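Extracellular matrix-binding protein EbhA (Staphylococcus aureus, PDB 2DGJ) probably serves as a cell wall-associated adhesin that binds extracellular matrix, built as a rod of alternately connected three-helix bundles. Local coordinates at residues Thr208-Thr211 with Asn212-Asn215; Leu220-Leu223 with Gln224-Leu228; Asp11-Asn14 with Ala15-Thr19. One frame throughout, in Å; residues are numbered along the deposited sequence.

Contact 1: residues Thr208-Thr211 with Asn212-Asn215; sequences TSAT and NTIN
Thr213 turns its hydroxyl back onto the preceding turn of helix 199-215, where OG1 lies 2.7 Å from Ser209 O and 2.6 Å from Ala210 O. This is a local contact along one alpha-helix, within the GA module of this chain, and its backbone N-H groups from Asn212 to Asn215 are all satisfied by the preceding turn. Four i to i+4 backbone bonds join the two halves, from Asn212 N to Thr208 O, Thr213 N to Ser209 O, Ile214 N to Ala210 O and Asn215 N to Thr211 O. The bond from Thr213 N is the most bent, 144° at the hydrogen, and its acceptor Ser209 O also lies near the hydroxyl. With chi1 at 43°, Thr213 OG1 sits between its own backbone N and carbonyl carbon, which brings it close to both carbonyl oxygens, within bonding distance of each.

The other two threonines keep their hydroxyls for earlier residues: Thr208 OG1 bonds to Arg204 O and Thr211 OG1 to Lys207 O. Their methyls are left to meet the asparagines one turn on. Thr208 and Asn212 run alongside each other, pointing the same way, with CG2 of Thr208 3.6 Å from ND2 of Asn212. Thr211 and Asn215 repeat the pairing more loosely, and Asn215 OD1 receives a weak bond from Lys229.

Ala210 and Ile214 form the buried side, Ala210 against Val241 of helix 238-250 and Ile214 against Leu228 and Val232 of helix 222-234. On this apolar side Ile214 folds back along the helix, its CG1 lying 3.2 Å from Ala210 O, the same oxygen that accepts from Ile214 N.

Contact 2: residues Leu220-Leu223 with Gln224-Leu228; sequences LTQL and QKDNL
Gln224 reaches back to Thr221 and sets its OE1 2.7 Å from Thr221 N. That bond is nearly straight, 168° at the hydrogen, and it enters in the plane of the side-chain amide on a lone pair of OE1. The return bond, from Gln224 N to Thr221 OG1 at 3.2 Å, is less certain because the hydroxyl is modelled too close to Gln224 CG. Together they form a capping box, with Thr221 as the N-cap of helix 222-234, in the GA module.

Apolar packing is tight on the buried side. Leu220 CD2 meets Leu228 CD2 at 3.6 Å, the two side chains crossing at about a right angle, and Glu251, a residue of the C-terminal tag, touches both leucines. Lys225 runs extended past Leu220, its CG 3.7 Å from Leu220 CB, while NZ goes on to bond Asn215 O.

The other side is looser and open to solvent: Gln222 and Asp226 are exposed, and Gln222 NE2 stays 4.1 Å from Asp226 OD2, with the amide and carboxylate planes 56° apart. Exposed Leu223 turns its CD1 back toward Gln224, to within 3.7 Å of CG.

Contact 3: residues Asp11-Asn14 with Ala15-Thr19; sequences DDEN and ATKQT
Glu13 and Lys17 lie alongside each other, pointing the same way, in an i to i+4 salt bridge on helix 13-18, a short helix in a FIVAR domain of the rod. The lysine can be followed outward. Lys17 CB rests 3.5 Å from Glu13 O, the oxygen that also accepts the backbone bond from Lys17 N, and CG keeps to that same carbonyl. CD and CE then slide along the glutamate, with Lys17 CE 3.9 Å from Glu13 CG. At the tip, Lys17 NZ reaches Glu13 OE2 at 3.4 Å, a long and weak bond; its stronger partner is Asp34 of helix 27-46. The all-extended lysine chain, with chi2 to chi4 near 180°, carries NZ out to both carboxylates. Asp34 and Glu13 stand close as like charges, so the ammonium, near both, probably eases their repulsion.

One residue before Glu13, Asp12 O takes two donors from Thr16. The backbone N comes nearly along the C=O axis, whereas Thr16 OG1, 2.7 Å from Asp12 O, sits above the carbonyl plane, 45° out of it. OG1 lies beside its own backbone N (chi1 -62°), close enough to share that acceptor. The carboxylate of Asp12 swings across Thr16 at about a right angle and is paired with Lys68, while its OD1 lies 3.3 Å from Ala15 CB.

At the far end of the turn Thr19, the N-cap of the next helix, doubles back: its OG1 donates to Thr16 O over 2.5 Å, and Thr19 N bonds to the same oxygen.

Overall arrangement
From the N terminus the three contacts follow in series, contact 3, then contact 1, then contact 2; each lies within one continuous run of chain, so none nests in or crosses another and none closes a long loop. Contact 3 belongs to a FIVAR domain on one side of the chain's centre. Contacts 1 and 2 share a GA module on the opposite side, the centre of contact 3 lying about 87 Å from that of contact 1. Contacts 1 and 2, centres about 12 Å apart, sit on successive helices, 199-215 and 222-234, and touch where Ile214 CG2 packs 4.2 Å from Leu220 CD2.

Contact 1: residues Thr208-Thr211 with Asn212-Asn215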
# COMPACT_ATOMS: atom_id res chain seq x y z
N THR A 208 -2.58 -19.90 -55.14
CA THR A 208 -1.59 -20.92 -55.48
C THR A 208 -2.23 -22.16 -56.09
O THR A 208 -1.80 -22.64 -57.14
CB THR A 208 -0.76 -21.33 -54.24
OG1 THR A 208 0.01 -20.21 -53.78
CG2 THR A 208 0.18 -22.48 -54.58
N SER A 209 -3.27 -22.69 -55.44
CA SER A 209 -3.93 -23.89 -55.93
C SER A 209 -4.68 -23.62 -57.22
O SER A 209 -4.74 -24.48 -58.10
CB SER A 209 -4.90 -24.44 -54.88
OG SER A 209 -6.09 -23.67 -54.82
N ALA A 210 -5.24 -22.42 -57.33
CA ALA A 210 -5.98 -22.04 -58.53
C ALA A 210 -5.04 -21.90 -59.71
O ALA A 210 -5.37 -22.30 -60.83
CB ALA A 210 -6.72 -20.73 -58.29
N THR A 211 -3.86 -21.33 -59.47
CA THR A 211 -2.87 -21.15 -60.52
C THR A 211 -2.32 -22.49 -60.99
O THR A 211 -2.16 -22.72 -62.18
CB THR A 211 -1.69 -20.28 -60.03
OG1 THR A 211 -2.14 -18.93 -59.85
CG2 THR A 211 -0.56 -20.29 -61.04
N ASN A 212 -2.05 -23.37 -60.04
CA ASN A 212 -1.53 -24.69 -60.38
C ASN A 212 -2.59 -25.54 -61.08
O ASN A 212 -2.27 -26.35 -61.94
CB ASN A 212 -1.02 -25.41 -59.13
CG ASN A 212 0.22 -24.76 -58.55
OD1 ASN A 212 1.02 -24.16 -59.27
ND2 ASN A 212 0.39 -24.89 -57.24
N THR A 213 -3.85 -25.35 -60.70
CA THR A 213 -4.93 -26.10 -61.32
C THR A 213 -5.14 -25.63 -62.75
O THR A 213 -5.32 -26.45 -63.65
CB THR A 213 -6.26 -25.94 -60.53
OG1 THR A 213 -6.43 -24.57 -60.16
CG2 THR A 213 -6.25 -26.80 -59.28
N ILE A 214 -5.10 -24.32 -62.96
CA ILE A 214 -5.27 -23.78 -64.31
C ILE A 214 -4.16 -24.27 -65.23
O ILE A 214 -4.42 -24.68 -66.37
CB ILE A 214 -5.25 -22.23 -64.29
CG1 ILE A 214 -6.58 -21.70 -63.73
CG2 ILE A 214 -5.02 -21.69 -65.69
CD1 ILE A 214 -6.68 -20.18 -63.68
N ASN A 215 -2.93 -24.23 -64.74
CA ASN A 215 -1.78 -24.67 -65.53
C ASN A 215 -1.93 -26.10 -66.02
O ASN A 215 -1.43 -26.45 -67.09
CB ASN A 215 -0.49 -24.56 -64.71
CG ASN A 215 0.33 -23.33 -65.07
OD1 ASN A 215 0.64 -23.10 -66.24
ND2 ASN A 215 0.71 -22.55 -64.07

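Contact 2: residues Leu220-Leu223 with Gln224-Leu228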
# COMPACT_ATOMS: atom_id res chain seq x y z
N LEU A 220 -7.40 -25.87 -72.07
CA LEU A 220 -6.88 -24.52 -72.26
C LEU A 220 -5.58 -24.42 -73.06
O LEU A 220 -4.68 -25.25 -72.91
CB LEU A 220 -6.66 -23.86 -70.90
CG LEU A 220 -7.70 -22.88 -70.36
CD1 LEU A 220 -9.10 -23.25 -70.83
CD2 LEU A 220 -7.61 -22.86 -68.84
N THR A 221 -5.50 -23.40 -73.91
CA THR A 221 -4.29 -23.16 -74.69
C THR A 221 -3.36 -22.51 -73.66
O THR A 221 -3.81 -22.09 -72.60
CB THR A 221 -4.53 -22.18 -75.85
OG1 THR A 221 -4.88 -20.90 -75.33
CG2 THR A 221 -5.65 -22.70 -76.77
N GLN A 222 -2.08 -22.41 -73.97
CA GLN A 222 -1.15 -21.82 -73.01
C GLN A 222 -1.44 -20.35 -72.71
O GLN A 222 -1.41 -19.93 -71.55
CB GLN A 222 0.29 -21.98 -73.49
CG GLN A 222 1.30 -21.62 -72.42
CD GLN A 222 2.70 -21.43 -72.98
OE1 GLN A 222 3.55 -22.31 -72.89
NE2 GLN A 222 2.93 -20.26 -73.57
N LEU A 223 -1.71 -19.56 -73.74
CA LEU A 223 -1.99 -18.14 -73.53
C LEU A 223 -3.30 -17.93 -72.77
O LEU A 223 -3.46 -16.93 -72.07
CB LEU A 223 -2.01 -17.38 -74.86
CG LEU A 223 -2.96 -17.75 -76.01
CD1 LEU A 223 -4.41 -17.55 -75.60
CD2 LEU A 223 -2.63 -16.86 -77.20
N GLN A 224 -4.23 -18.87 -72.93
CA GLN A 224 -5.50 -18.77 -72.22
C GLN A 224 -5.19 -18.96 -70.75
O GLN A 224 -5.79 -18.32 -69.89
CB GLN A 224 -6.47 -19.86 -72.69
CG GLN A 224 -7.08 -19.61 -74.07
CD GLN A 224 -8.05 -20.70 -74.48
OE1 GLN A 224 -7.69 -21.88 -74.54
NE2 GLN A 224 -9.28 -20.32 -74.77
N LYS A 225 -4.22 -19.83 -70.48
CA LYS A 225 -3.80 -20.09 -69.11
C LYS A 225 -3.13 -18.85 -68.55
O LYS A 225 -3.30 -18.53 -67.37
CB LYS A 225 -2.83 -21.28 -69.07
CG LYS A 225 -3.47 -22.60 -69.44
CD LYS A 225 -2.48 -23.75 -69.36
CE LYS A 225 -3.16 -25.09 -69.66
NZ LYS A 225 -2.19 -26.23 -69.60
N ASP A 226 -2.36 -18.15 -69.38
CA ASP A 226 -1.67 -16.94 -68.95
C ASP A 226 -2.71 -15.91 -68.52
O ASP A 226 -2.64 -15.37 -67.42
CB ASP A 226 -0.81 -16.36 -70.06
CG ASP A 226 0.29 -17.31 -70.50
OD1 ASP A 226 0.90 -17.95 -69.61
OD2 ASP A 226 0.56 -17.41 -71.72
N ASN A 227 -3.67 -15.64 -69.40
CA ASN A 227 -4.73 -14.69 -69.11
C ASN A 227 -5.37 -14.99 -67.75
O ASN A 227 -5.36 -14.16 -66.85
CB ASN A 227 -5.79 -14.75 -70.21
CG ASN A 227 -7.01 -13.90 -69.90
OD1 ASN A 227 -6.90 -12.71 -69.59
ND2 ASN A 227 -8.19 -14.50 -69.99
N LEU A 228 -5.91 -16.19 -67.62
CA LEU A 228 -6.55 -16.62 -66.38
C LEU A 228 -5.62 -16.53 -65.18
O LEU A 228 -6.03 -16.09 -64.11
CB LEU A 228 -7.07 -18.06 -66.54
CG LEU A 228 -8.51 -18.27 -67.01
CD1 LEU A 228 -8.97 -17.13 -67.89
CD2 LEU A 228 -8.60 -19.59 -67.75

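Contact 3: residues Asp11-Asn14 with Ala15-Thr19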
# COMPACT_ATOMS: atom_id res chain seq x y z
N ASP A 11 -8.25 -0.02 32.00
CA ASP A 11 -9.00 -1.20 31.58
C ASP A 11 -9.38 -1.13 30.11
O ASP A 11 -9.37 -2.14 29.40
CB ASP A 11 -10.28 -1.37 32.41
CG ASP A 11 -10.01 -1.59 33.88
OD1 ASP A 11 -8.93 -2.12 34.23
OD2 ASP A 11 -10.90 -1.27 34.69
N ASP A 12 -9.72 0.07 29.66
CA ASP A 12 -10.16 0.28 28.29
C ASP A 12 -9.06 0.34 27.25
O ASP A 12 -9.35 0.49 26.06
CB ASP A 12 -11.02 1.54 28.23
CG ASP A 12 -11.90 1.59 27.00
OD1 ASP A 12 -12.36 0.52 26.55
OD2 ASP A 12 -12.16 2.71 26.49
N GLU A 13 -7.81 0.21 27.67
CA GLU A 13 -6.69 0.27 26.74
C GLU A 13 -6.82 -0.72 25.58
O GLU A 13 -6.97 -0.32 24.43
CB GLU A 13 -5.36 0.02 27.47
CG GLU A 13 -4.18 -0.13 26.52
CD GLU A 13 -2.83 -0.08 27.22
OE1 GLU A 13 -2.62 -0.87 28.17
OE2 GLU A 13 -1.99 0.75 26.83
N ASN A 14 -6.74 -2.02 25.90
CA ASN A 14 -6.84 -3.05 24.88
C ASN A 14 -8.01 -2.84 23.93
O ASN A 14 -7.87 -2.96 22.72
CB ASN A 14 -6.93 -4.43 25.53
CG ASN A 14 -7.16 -5.54 24.51
OD1 ASN A 14 -8.28 -5.73 24.02
ND2 ASN A 14 -6.10 -6.28 24.18
N ALA A 15 -9.17 -2.52 24.50
CA ALA A 15 -10.37 -2.30 23.70
C ALA A 15 -10.18 -1.10 22.77
O ALA A 15 -10.46 -1.17 21.57
CB ALA A 15 -11.59 -2.08 24.61
N THR A 16 -9.69 -0.00 23.33
CA THR A 16 -9.45 1.21 22.55
C THR A 16 -8.47 0.93 21.42
O THR A 16 -8.61 1.46 20.33
CB THR A 16 -8.89 2.34 23.44
OG1 THR A 16 -9.85 2.67 24.46
CG2 THR A 16 -8.61 3.59 22.60
N LYS A 17 -7.48 0.09 21.70
CA LYS A 17 -6.47 -0.24 20.71
C LYS A 17 -6.97 -1.15 19.60
O LYS A 17 -6.33 -1.28 18.56
CB LYS A 17 -5.24 -0.87 21.38
CG LYS A 17 -4.37 0.13 22.11
CD LYS A 17 -3.13 -0.53 22.68
CE LYS A 17 -2.16 0.49 23.25
NZ LYS A 17 -0.92 -0.16 23.78
N GLN A 18 -8.12 -1.79 19.82
CA GLN A 18 -8.69 -2.68 18.82
C GLN A 18 -9.55 -1.89 17.85
O GLN A 18 -9.87 -2.37 16.75
CB GLN A 18 -9.56 -3.75 19.50
CG GLN A 18 -8.79 -4.86 20.21
CD GLN A 18 -7.99 -5.73 19.26
OE1 GLN A 18 -7.00 -5.29 18.68
NE2 GLN A 18 -8.43 -6.97 19.08
N THR A 19 -9.91 -0.68 18.24
CA THR A 19 -10.76 0.17 17.41
C THR A 19 -10.03 0.82 16.24
O THR A 19 -8.82 1.04 16.29
CB THR A 19 -11.42 1.29 18.23
OG1 THR A 19 -10.42 2.18 18.73
CG2 THR A 19 -12.22 0.70 19.40